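Local coordinates for AbiEi antitoxin C-terminal domain-containing protein (PDB 1ZEL) that is of unknown function but probably binds DNA, carrying a winged helix-turn-helix element together with a domain related to the C-terminal part of AbiEi antitoxins, at residues Asp97-Ser108 with Ile124-Lys132; Leu186-Pro194 with Arg226-Leu237. One frame throughout, in Å; residues are numbered along the deposited sequence.

Overall arrangement
Contact 1 and contact 2 follow one another along the chain: the pairing of Asp97-Ser108 with Ile124-Lys132 is complete before Leu186-Pro194 meets Arg226-Leu237. Their centres lie about 19 Å apart, and all four segments fall within the range of the AbiEi antitoxin C-terminal family. Contact 1 builds the antiparallel half of a small mixed sheet, in which strand 124-127 is flanked by strands 103-104 and 142-145; contact 2 crosses helix 183-192 over helix 228-240. The two are in direct touch, since Gln189 OE1 lies 2.8 Å from Gly106 N, a probable hydrogen bond. The residues just after strand 103-104 thus pack on helix 183-192, which links the sheet to the helix pair.

Contact 1: Asp97-Ser108 with Ile124-Lys132; sequences DQNAGFMLAGAS and IPIWLPPAK. With FMT (formic acid), chain F.
Pro125, Trp127 and Lys132 bury the most surface on the side of 124-132, and each meets a different part of 97-108. The Pro125 ring packs against Ala105-Ser108: its CG lies 3.3 Å from Ala105 O and its CD 3.3 Å from Ser108 OG. That hydroxyl is turned to a formic acid molecule, to which it donates a hydrogen bond, and Ala105 N donates to Pro125 O. Trp127 faces Met103 in a hydrogen-bonded antiparallel pair, Met103 N reaching Trp127 O at 3.0 Å and Trp127 N reaching Met103 O at 2.7 Å. With CG anti to the backbone N (chi1 168°), the indole runs alongside the Met103 side chain. Met103 CG sits at the ring edge, 4.1 Å from CE3, while SD makes an oblique Met-aromatic contact, 60° off the normal of the six-membered ring. Trp127 NE1 is held by Ile147 O. Lys132, bent at chi2 and chi3, brings NZ 3.2 Å from Asp97 OD2 in a salt bridge whose hydrogen bond is weak; Asp97 OD1 meanwhile accepts from Asn99 N. Next to the Met103 pair, Leu104 CD2 presses on Ile124 CG2 at 3.5 Å, tighter than usual for carbons. Strand 103-104 is followed closely in the chain by a helix, and the whole forms a three-stranded mixed sheet whose central strand 124-127 pairs antiparallel with 103-104 and parallel with 142-145.

Contact 2: Leu186-Pro194 with Arg226-Leu237; sequences LLVQIATRP and RPTSAWQRASYL. With FMT (formic acid), chain G; FMT (formic acid), chain H.
Ala191 sits among Ala230, Arg233, Ala234 and Leu237, a knobs-into-holes contact where two helices cross closely: the axes of 186-192 and 228-237 approach to 8.1 Å, with 121° between their directions. This is consistent with the alanines at the crossing, Ala191 CB lying 3.8 Å from Ala234 CB. The apolar contacts continue with Leu187, whose CD2 is 3.7 Å from Ala234 CB and whose side chain slides past that of Leu237 in the opposite direction. Leu237 CD1 also touches Ile190 CG1. At the other end Thr192 packs OG1 on Ala230 CB at 3.4 Å and crosses the Arg226 methylenes; the same hydroxyl donates to Val188 O, which Thr192 N reaches from the opposite face of the carbonyl plane.

Polar contacts gather where helix 183-192 ends. Arg233 lays its side chain across the Pro194 ring at about a right angle, and its NH1 is bonded to Arg263 O. Weak bonds run from NH2 to Ala191 O and Thr192 O, towards which a bend at chi3 turns the guanidinium edge. A water bridges Thr192 O and Ser229 OG. The shortest bond is Arg233 NE to Ala191 O, 2.6 Å, N-H...O angle 167°, with NE in the Ala191 carbonyl plane.

Contact 1: Asp97-Ser108 with Ile124-Lys132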
loop_
_atom_site.group_PDB
_atom_site.type_symbol
_atom_site.label_atom_id
_atom_site.label_comp_id
_atom_site.label_asym_id
_atom_site.label_seq_id
_atom_site.Cartn_x
_atom_site.Cartn_y
_atom_site.Cartn_z
ATOM N N ASP A 97 17.218 2.426 0.003
ATOM C CA ASP A 97 16.967 3.498 0.967
ATOM C C ASP A 97 16.095 2.974 2.087
ATOM O O ASP A 97 14.872 2.885 1.931
ATOM C CB ASP A 97 16.272 4.685 0.278
ATOM C CG ASP A 97 16.119 5.906 1.196
ATOM O OD1 ASP A 97 16.533 5.834 2.365
ATOM O OD2 ASP A 97 15.557 6.932 0.751
ATOM N N GLN A 98 16.719 2.635 3.218
ATOM C CA GLN A 98 15.982 2.148 4.389
ATOM C C GLN A 98 14.997 3.206 4.937
ATOM O O GLN A 98 14.057 2.863 5.647
ATOM C CB GLN A 98 16.939 1.633 5.480
ATOM N N ASN A 99 15.202 4.469 4.563
ATOM C CA ASN A 99 14.348 5.581 4.994
ATOM C C ASN A 99 13.396 6.051 3.896
ATOM O O ASN A 99 13.027 7.232 3.851
ATOM C CB ASN A 99 15.207 6.784 5.455
ATOM C CG ASN A 99 16.242 6.412 6.503
ATOM O OD1 ASN A 99 17.419 6.791 6.395
ATOM N ND2 ASN A 99 15.818 5.667 7.522
ATOM N N ALA A 100 13.018 5.136 2.996
ATOM C CA ALA A 100 12.088 5.448 1.905
ATOM C C ALA A 100 10.868 6.207 2.418
ATOM O O ALA A 100 10.424 7.156 1.795
ATOM C CB ALA A 100 11.678 4.175 1.155
ATOM N N GLY A 101 10.347 5.784 3.561
ATOM C CA GLY A 101 9.301 6.521 4.265
ATOM C C GLY A 101 7.877 6.320 3.776
ATOM O O GLY A 101 6.998 7.075 4.174
ATOM N N PHE A 102 7.636 5.306 2.930
ATOM C CA PHE A 102 6.300 5.091 2.388
ATOM C C PHE A 102 5.531 4.220 3.341
ATOM O O PHE A 102 6.117 3.511 4.180
ATOM C CB PHE A 102 6.325 4.404 0.989
ATOM C CG PHE A 102 6.994 3.035 0.990
ATOM C CD1 PHE A 102 6.279 1.897 1.361
ATOM C CD2 PHE A 102 8.325 2.890 0.606
ATOM C CE1 PHE A 102 6.892 0.646 1.399
ATOM C CE2 PHE A 102 8.943 1.616 0.609
ATOM C CZ PHE A 102 8.213 0.507 1.019
ATOM N N MET A 103 4.211 4.256 3.194
ATOM C CA MET A 103 3.351 3.279 3.814
ATOM C C MET A 103 2.359 2.769 2.779
ATOM O O MET A 103 1.859 3.554 1.983
ATOM C CB MET A 103 2.607 3.914 4.997
ATOM C CG MET A 103 3.541 4.492 6.035
ATOM S SD MET A 103 2.757 5.241 7.479
ATOM C CE MET A 103 2.228 3.800 8.372
ATOM N N LEU A 104 2.075 1.461 2.787
ATOM C CA LEU A 104 0.987 0.923 1.994
ATOM C C LEU A 104 -0.288 1.677 2.354
ATOM O O LEU A 104 -0.541 1.952 3.538
ATOM C CB LEU A 104 0.821 -0.580 2.246
ATOM C CG LEU A 104 1.927 -1.490 1.719
ATOM C CD1 LEU A 104 1.704 -2.949 2.137
ATOM C CD2 LEU A 104 2.071 -1.363 0.208
ATOM N N ALA A 105 -1.067 2.059 1.343
ATOM C CA ALA A 105 -2.269 2.870 1.573
ATOM C C ALA A 105 -3.467 2.299 0.844
ATOM O O ALA A 105 -3.406 1.189 0.298
ATOM C CB ALA A 105 -2.031 4.338 1.170
ATOM N N GLY A 106 -4.562 3.056 0.844
ATOM C CA GLY A 106 -5.729 2.751 0.014
ATOM C C GLY A 106 -6.085 1.287 0.012
ATOM O O GLY A 106 -6.163 0.685 1.078
ATOM N N ALA A 107 -6.236 0.712 -1.188
ATOM C CA ALA A 107 -6.655 -0.680 -1.355
ATOM C C ALA A 107 -5.720 -1.723 -0.727
ATOM O O ALA A 107 -6.191 -2.766 -0.255
ATOM C CB ALA A 107 -6.870 -0.996 -2.837
ATOM N N SER A 108 -4.414 -1.456 -0.704
ATOM C CA SER A 108 -3.501 -2.428 -0.097
ATOM C C SER A 108 -3.658 -2.497 1.405
ATOM O O SER A 108 -3.693 -3.590 1.968
ATOM C CB SER A 108 -2.040 -2.142 -0.474
ATOM O OG SER A 108 -1.853 -2.459 -1.855
ATOM N N ILE A 124 0.592 -0.365 -6.897
ATOM C CA ILE A 124 0.526 -0.442 -5.426
ATOM C C ILE A 124 0.273 0.934 -4.854
ATOM O O ILE A 124 1.100 1.840 -5.018
ATOM C CB ILE A 124 1.832 -1.017 -4.815
ATOM C CG1 ILE A 124 2.169 -2.380 -5.450
ATOM C CG2 ILE A 124 1.688 -1.095 -3.256
ATOM C CD1 ILE A 124 3.677 -2.583 -5.780
ATOM N N PRO A 125 -0.863 1.114 -4.166
ATOM C CA PRO A 125 -1.153 2.390 -3.525
ATOM C C PRO A 125 -0.319 2.603 -2.260
ATOM O O PRO A 125 -0.331 1.767 -1.334
ATOM C CB PRO A 125 -2.642 2.276 -3.188
ATOM C CG PRO A 125 -2.828 0.809 -2.945
ATOM C CD PRO A 125 -1.935 0.122 -3.937
ATOM N N ILE A 126 0.420 3.705 -2.235
ATOM C CA ILE A 126 1.185 4.089 -1.050
ATOM C C ILE A 126 0.915 5.519 -0.647
ATOM O O ILE A 126 0.430 6.316 -1.439
ATOM C CB ILE A 126 2.733 3.923 -1.254
ATOM C CG1 ILE A 126 3.236 4.830 -2.391
ATOM C CG2 ILE A 126 3.108 2.463 -1.519
ATOM C CD1 ILE A 126 4.767 4.858 -2.485
ATOM N N TRP A 127 1.248 5.841 0.592
ATOM C CA TRP A 127 1.265 7.215 1.060
ATOM C C TRP A 127 2.724 7.577 1.210
ATOM O O TRP A 127 3.519 6.740 1.656
ATOM C CB TRP A 127 0.542 7.334 2.427
ATOM C CG TRP A 127 0.805 8.707 3.069
ATOM C CD1 TRP A 127 0.203 9.894 2.750
ATOM C CD2 TRP A 127 1.815 9.018 4.042
ATOM N NE1 TRP A 127 0.758 10.928 3.502
ATOM C CE2 TRP A 127 1.749 10.409 4.294
ATOM C CE3 TRP A 127 2.762 8.251 4.732
ATOM C CZ2 TRP A 127 2.591 11.043 5.215
ATOM C CZ3 TRP A 127 3.598 8.879 5.636
ATOM C CH2 TRP A 127 3.508 10.262 5.875
ATOM N N LEU A 128 3.083 8.802 0.806
ATOM C CA LEU A 128 4.417 9.349 1.036
ATOM C C LEU A 128 4.301 10.720 1.679
ATOM O O LEU A 128 3.444 11.496 1.283
ATOM C CB LEU A 128 5.159 9.534 -0.305
ATOM C CG LEU A 128 5.979 8.366 -0.857
ATOM C CD1 LEU A 128 6.496 8.721 -2.266
ATOM C CD2 LEU A 128 7.117 8.028 0.068
ATOM N N PRO A 129 5.179 11.039 2.642
ATOM C CA PRO A 129 5.157 12.393 3.177
ATOM C C PRO A 129 5.542 13.441 2.110
ATOM O O PRO A 129 6.230 13.108 1.137
ATOM C CB PRO A 129 6.197 12.355 4.290
ATOM C CG PRO A 129 6.968 11.175 4.097
ATOM C CD PRO A 129 6.204 10.203 3.289
ATOM N N PRO A 130 5.046 14.686 2.267
ATOM C CA PRO A 130 5.286 15.787 1.327
ATOM C C PRO A 130 6.730 15.843 0.853
ATOM O O PRO A 130 6.989 15.988 -0.353
ATOM C CB PRO A 130 4.976 17.025 2.173
ATOM C CG PRO A 130 3.875 16.551 3.129
ATOM C CD PRO A 130 4.185 15.095 3.406
ATOM N N ALA A 131 7.666 15.695 1.790
ATOM C CA ALA A 131 9.076 15.917 1.507
ATOM C C ALA A 131 9.776 14.817 0.673
ATOM O O ALA A 131 10.883 15.035 0.187
ATOM C CB ALA A 131 9.831 16.160 2.820
ATOM N N LYS A 132 9.135 13.657 0.506
ATOM C CA LYS A 132 9.791 12.474 -0.080
ATOM C C LYS A 132 9.486 12.290 -1.562
ATOM O O LYS A 132 8.334 12.241 -1.945
ATOM C CB LYS A 132 9.367 11.196 0.660
ATOM C CG LYS A 132 10.016 10.991 2.035
ATOM C CD LYS A 132 11.511 10.652 1.920
ATOM C CE LYS A 132 11.777 9.491 0.930
ATOM N NZ LYS A 132 13.229 9.140 0.829
HETATM C C FMT F . -1.827 -6.002 -2.864
HETATM O O1 FMT F . -1.726 -7.196 -2.556
HETATM O O2 FMT F . -1.946 -5.082 -2.040
#

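Contact 2: Leu186-Pro194 with Arg226-Leu237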
loop_
_atom_site.group_PDB
_atom_site.type_symbol
_atom_site.label_atom_id
_atom_site.label_comp_id
_atom_site.label_asym_id
_atom_site.label_seq_id
_atom_site.Cartn_x
_atom_site.Cartn_y
_atom_site.Cartn_z
ATOM N N LEU A 186 -6.585 5.031 6.862
ATOM C CA LEU A 186 -7.286 4.595 5.664
ATOM C C LEU A 186 -8.598 5.356 5.498
ATOM O O LEU A 186 -8.874 5.895 4.424
ATOM C CB LEU A 186 -7.566 3.097 5.722
ATOM C CG LEU A 186 -8.475 2.573 4.612
ATOM C CD1 LEU A 186 -7.851 2.716 3.202
ATOM C CD2 LEU A 186 -8.797 1.160 4.941
ATOM N N LEU A 187 -9.385 5.434 6.567
ATOM C CA LEU A 187 -10.692 6.059 6.472
ATOM C C LEU A 187 -10.491 7.536 6.136
ATOM O O LEU A 187 -11.202 8.101 5.289
ATOM C CB LEU A 187 -11.472 5.904 7.781
ATOM C CG LEU A 187 -12.955 6.283 7.769
ATOM C CD1 LEU A 187 -13.744 5.426 8.776
ATOM C CD2 LEU A 187 -13.108 7.807 8.080
ATOM N N VAL A 188 -9.544 8.180 6.808
ATOM C CA VAL A 188 -9.307 9.601 6.526
ATOM C C VAL A 188 -8.813 9.801 5.089
ATOM O O VAL A 188 -9.195 10.759 4.422
ATOM C CB VAL A 188 -8.377 10.249 7.546
ATOM C CG1 VAL A 188 -8.033 11.670 7.113
ATOM C CG2 VAL A 188 -9.078 10.252 8.936
ATOM N N GLN A 189 -8.000 8.875 4.606
ATOM C CA GLN A 189 -7.497 8.971 3.241
ATOM C C GLN A 189 -8.652 8.970 2.255
ATOM O O GLN A 189 -8.749 9.835 1.386
ATOM C CB GLN A 189 -6.572 7.796 2.911
ATOM C CG GLN A 189 -6.040 7.869 1.468
ATOM C CD GLN A 189 -5.616 6.531 0.929
ATOM O OE1 GLN A 189 -5.117 5.694 1.662
ATOM N NE2 GLN A 189 -5.796 6.326 -0.373
ATOM N N ILE A 190 -9.532 7.980 2.383
ATOM C CA ILE A 190 -10.569 7.816 1.376
ATOM C C ILE A 190 -11.694 8.880 1.527
ATOM O O ILE A 190 -12.382 9.198 0.557
ATOM C CB ILE A 190 -11.095 6.371 1.408
ATOM C CG1 ILE A 190 -11.839 6.098 2.708
ATOM C CG2 ILE A 190 -9.906 5.382 1.344
ATOM C CD1 ILE A 190 -12.496 4.701 2.740
ATOM N N ALA A 191 -11.876 9.420 2.732
ATOM C CA ALA A 191 -12.794 10.565 2.922
ATOM C C ALA A 191 -12.183 11.845 2.328
ATOM O O ALA A 191 -12.876 12.644 1.676
ATOM C CB ALA A 191 -13.093 10.770 4.419
ATOM N N THR A 192 -10.889 12.040 2.547
ATOM C CA THR A 192 -10.215 13.251 2.063
ATOM C C THR A 192 -10.158 13.280 0.547
ATOM O O THR A 192 -10.451 14.332 -0.078
ATOM C CB THR A 192 -8.791 13.389 2.665
ATOM O OG1 THR A 192 -8.894 13.486 4.084
ATOM C CG2 THR A 192 -8.060 14.626 2.126
ATOM N N ARG A 193 -9.790 12.137 -0.040
ATOM C CA ARG A 193 -9.623 12.042 -1.490
ATOM C C ARG A 193 -10.238 10.735 -1.984
ATOM O O ARG A 193 -9.522 9.783 -2.207
ATOM C CB ARG A 193 -8.131 12.094 -1.854
ATOM C CG ARG A 193 -7.540 13.521 -1.758
ATOM C CD ARG A 193 -6.057 13.538 -1.965
ATOM N NE ARG A 193 -5.452 14.664 -1.261
ATOM C CZ ARG A 193 -4.197 15.067 -1.427
ATOM N NH1 ARG A 193 -3.407 14.451 -2.298
ATOM N NH2 ARG A 193 -3.737 16.095 -0.724
ATOM N N PRO A 194 -11.572 10.687 -2.118
ATOM C CA PRO A 194 -12.209 9.442 -2.544
ATOM C C PRO A 194 -11.663 8.895 -3.857
ATOM O O PRO A 194 -11.700 7.697 -4.061
ATOM C CB PRO A 194 -13.684 9.822 -2.672
ATOM C CG PRO A 194 -13.844 11.015 -1.753
ATOM C CD PRO A 194 -12.557 11.744 -1.805
ATOM N N ARG A 226 -7.178 18.814 7.468
ATOM C CA ARG A 226 -7.850 18.442 6.230
ATOM C C ARG A 226 -8.976 19.460 5.954
ATOM O O ARG A 226 -9.450 20.143 6.875
ATOM C CB ARG A 226 -8.458 17.015 6.297
ATOM C CG ARG A 226 -7.593 15.864 6.819
ATOM C CD ARG A 226 -6.469 15.428 5.880
ATOM N NE ARG A 226 -5.434 16.471 5.833
ATOM C CZ ARG A 226 -4.588 16.760 6.817
ATOM N NH1 ARG A 226 -4.600 16.075 7.967
ATOM N NH2 ARG A 226 -3.713 17.747 6.653
ATOM N N PRO A 227 -9.413 19.569 4.688
ATOM C CA PRO A 227 -10.548 20.460 4.424
ATOM C C PRO A 227 -11.813 19.985 5.137
ATOM O O PRO A 227 -11.903 18.819 5.547
ATOM C CB PRO A 227 -10.730 20.355 2.914
ATOM C CG PRO A 227 -9.400 19.829 2.385
ATOM C CD PRO A 227 -8.913 18.920 3.460
ATOM N N THR A 228 -12.779 20.878 5.302
ATOM C CA THR A 228 -14.022 20.532 6.005
ATOM C C THR A 228 -14.735 19.382 5.334
ATOM O O THR A 228 -15.342 18.535 5.993
ATOM C CB THR A 228 -14.929 21.761 6.102
ATOM O OG1 THR A 228 -14.185 22.811 6.735
ATOM C CG2 THR A 228 -16.196 21.458 6.907
ATOM N N SER A 229 -14.653 19.339 4.002
ATOM C CA SER A 229 -15.245 18.243 3.237
ATOM C C SER A 229 -14.779 16.861 3.680
ATOM O O SER A 229 -15.564 15.915 3.663
ATOM C CB SER A 229 -15.002 18.436 1.735
ATOM O OG SER A 229 -13.627 18.542 1.464
ATOM N N ALA A 230 -13.506 16.745 4.066
ATOM C CA ALA A 230 -12.960 15.471 4.570
ATOM C C ALA A 230 -13.647 15.051 5.852
ATOM O O ALA A 230 -13.985 13.881 6.018
ATOM C CB ALA A 230 -11.444 15.573 4.783
ATOM N N TRP A 231 -13.873 16.027 6.744
ATOM C CA TRP A 231 -14.569 15.805 7.994
ATOM C C TRP A 231 -15.994 15.349 7.735
ATOM O O TRP A 231 -16.471 14.386 8.348
ATOM C CB TRP A 231 -14.597 17.103 8.811
ATOM C CG TRP A 231 -13.293 17.466 9.426
ATOM C CD1 TRP A 231 -12.235 18.071 8.813
ATOM C CD2 TRP A 231 -12.921 17.279 10.804
ATOM N NE1 TRP A 231 -11.215 18.275 9.732
ATOM C CE2 TRP A 231 -11.614 17.797 10.958
ATOM C CE3 TRP A 231 -13.576 16.729 11.922
ATOM C CZ2 TRP A 231 -10.938 17.777 12.195
ATOM C CZ3 TRP A 231 -12.906 16.694 13.149
ATOM C CH2 TRP A 231 -11.590 17.204 13.270
ATOM N N GLN A 232 -16.668 16.030 6.809
ATOM C CA GLN A 232 -18.043 15.651 6.419
ATOM C C GLN A 232 -18.092 14.223 5.909
ATOM O O GLN A 232 -18.916 13.413 6.372
ATOM C CB GLN A 232 -18.603 16.620 5.369
ATOM C CG GLN A 232 -18.803 18.036 5.909
ATOM C CD GLN A 232 -18.977 19.041 4.797
ATOM O OE1 GLN A 232 -18.016 19.671 4.384
ATOM N NE2 GLN A 232 -20.199 19.187 4.295
ATOM N N ARG A 233 -17.222 13.916 4.954
ATOM C CA ARG A 233 -17.171 12.572 4.398
ATOM C C ARG A 233 -16.775 11.494 5.397
ATOM O O ARG A 233 -17.377 10.403 5.413
ATOM C CB ARG A 233 -16.318 12.537 3.132
ATOM C CG ARG A 233 -16.920 13.407 2.047
ATOM C CD ARG A 233 -16.367 13.095 0.693
ATOM N NE ARG A 233 -15.037 13.637 0.541
ATOM C CZ ARG A 233 -14.738 14.746 -0.123
ATOM N NH1 ARG A 233 -15.686 15.473 -0.701
ATOM N NH2 ARG A 233 -13.470 15.125 -0.203
ATOM N N ALA A 234 -15.822 11.806 6.274
ATOM C CA ALA A 234 -15.376 10.823 7.273
ATOM C C ALA A 234 -16.485 10.538 8.258
ATOM O O ALA A 234 -16.688 9.396 8.682
ATOM C CB ALA A 234 -14.131 11.339 8.022
ATOM N N SER A 235 -17.196 11.595 8.639
ATOM C CA SER A 235 -18.290 11.457 9.586
ATOM C C SER A 235 -19.443 10.669 8.988
ATOM O O SER A 235 -20.059 9.835 9.673
ATOM C CB SER A 235 -18.755 12.817 10.099
ATOM O OG SER A 235 -17.667 13.496 10.678
ATOM N N TYR A 236 -19.725 10.920 7.710
ATOM C CA TYR A 236 -20.712 10.145 6.966
ATOM C C TYR A 236 -20.336 8.656 6.824
ATOM O O TYR A 236 -21.211 7.784 6.828
ATOM C CB TYR A 236 -20.881 10.747 5.570
ATOM C CG TYR A 236 -21.919 10.043 4.742
ATOM C CD1 TYR A 236 -23.268 10.132 5.068
ATOM C CD2 TYR A 236 -21.560 9.301 3.618
ATOM C CE1 TYR A 236 -24.243 9.496 4.306
ATOM C CE2 TYR A 236 -22.533 8.653 2.853
ATOM C CZ TYR A 236 -23.865 8.752 3.204
ATOM O OH TYR A 236 -24.823 8.122 2.439
ATOM N N LEU A 237 -19.045 8.366 6.670
ATOM C CA LEU A 237 -18.577 6.960 6.696
ATOM C C LEU A 237 -18.862 6.292 8.051
ATOM O O LEU A 237 -19.328 5.141 8.107
ATOM C CB LEU A 237 -17.077 6.860 6.297
ATOM C CG LEU A 237 -16.770 7.133 4.798
ATOM C CD1 LEU A 237 -15.258 7.157 4.557
ATOM C CD2 LEU A 237 -17.433 6.122 3.841
HETATM C C FMT G . -5.206 18.558 3.772
HETATM O O1 FMT G . -5.433 17.625 3.011
HETATM O O2 FMT G . -4.170 19.217 3.744
HETATM C C FMT H . -12.274 21.708 9.128
HETATM O O1 FMT H . -13.434 22.132 9.211
HETATM O O2 FMT H . -11.578 21.442 10.110
HETATM O O HOH W 1 -11.198 16.670 1.319
#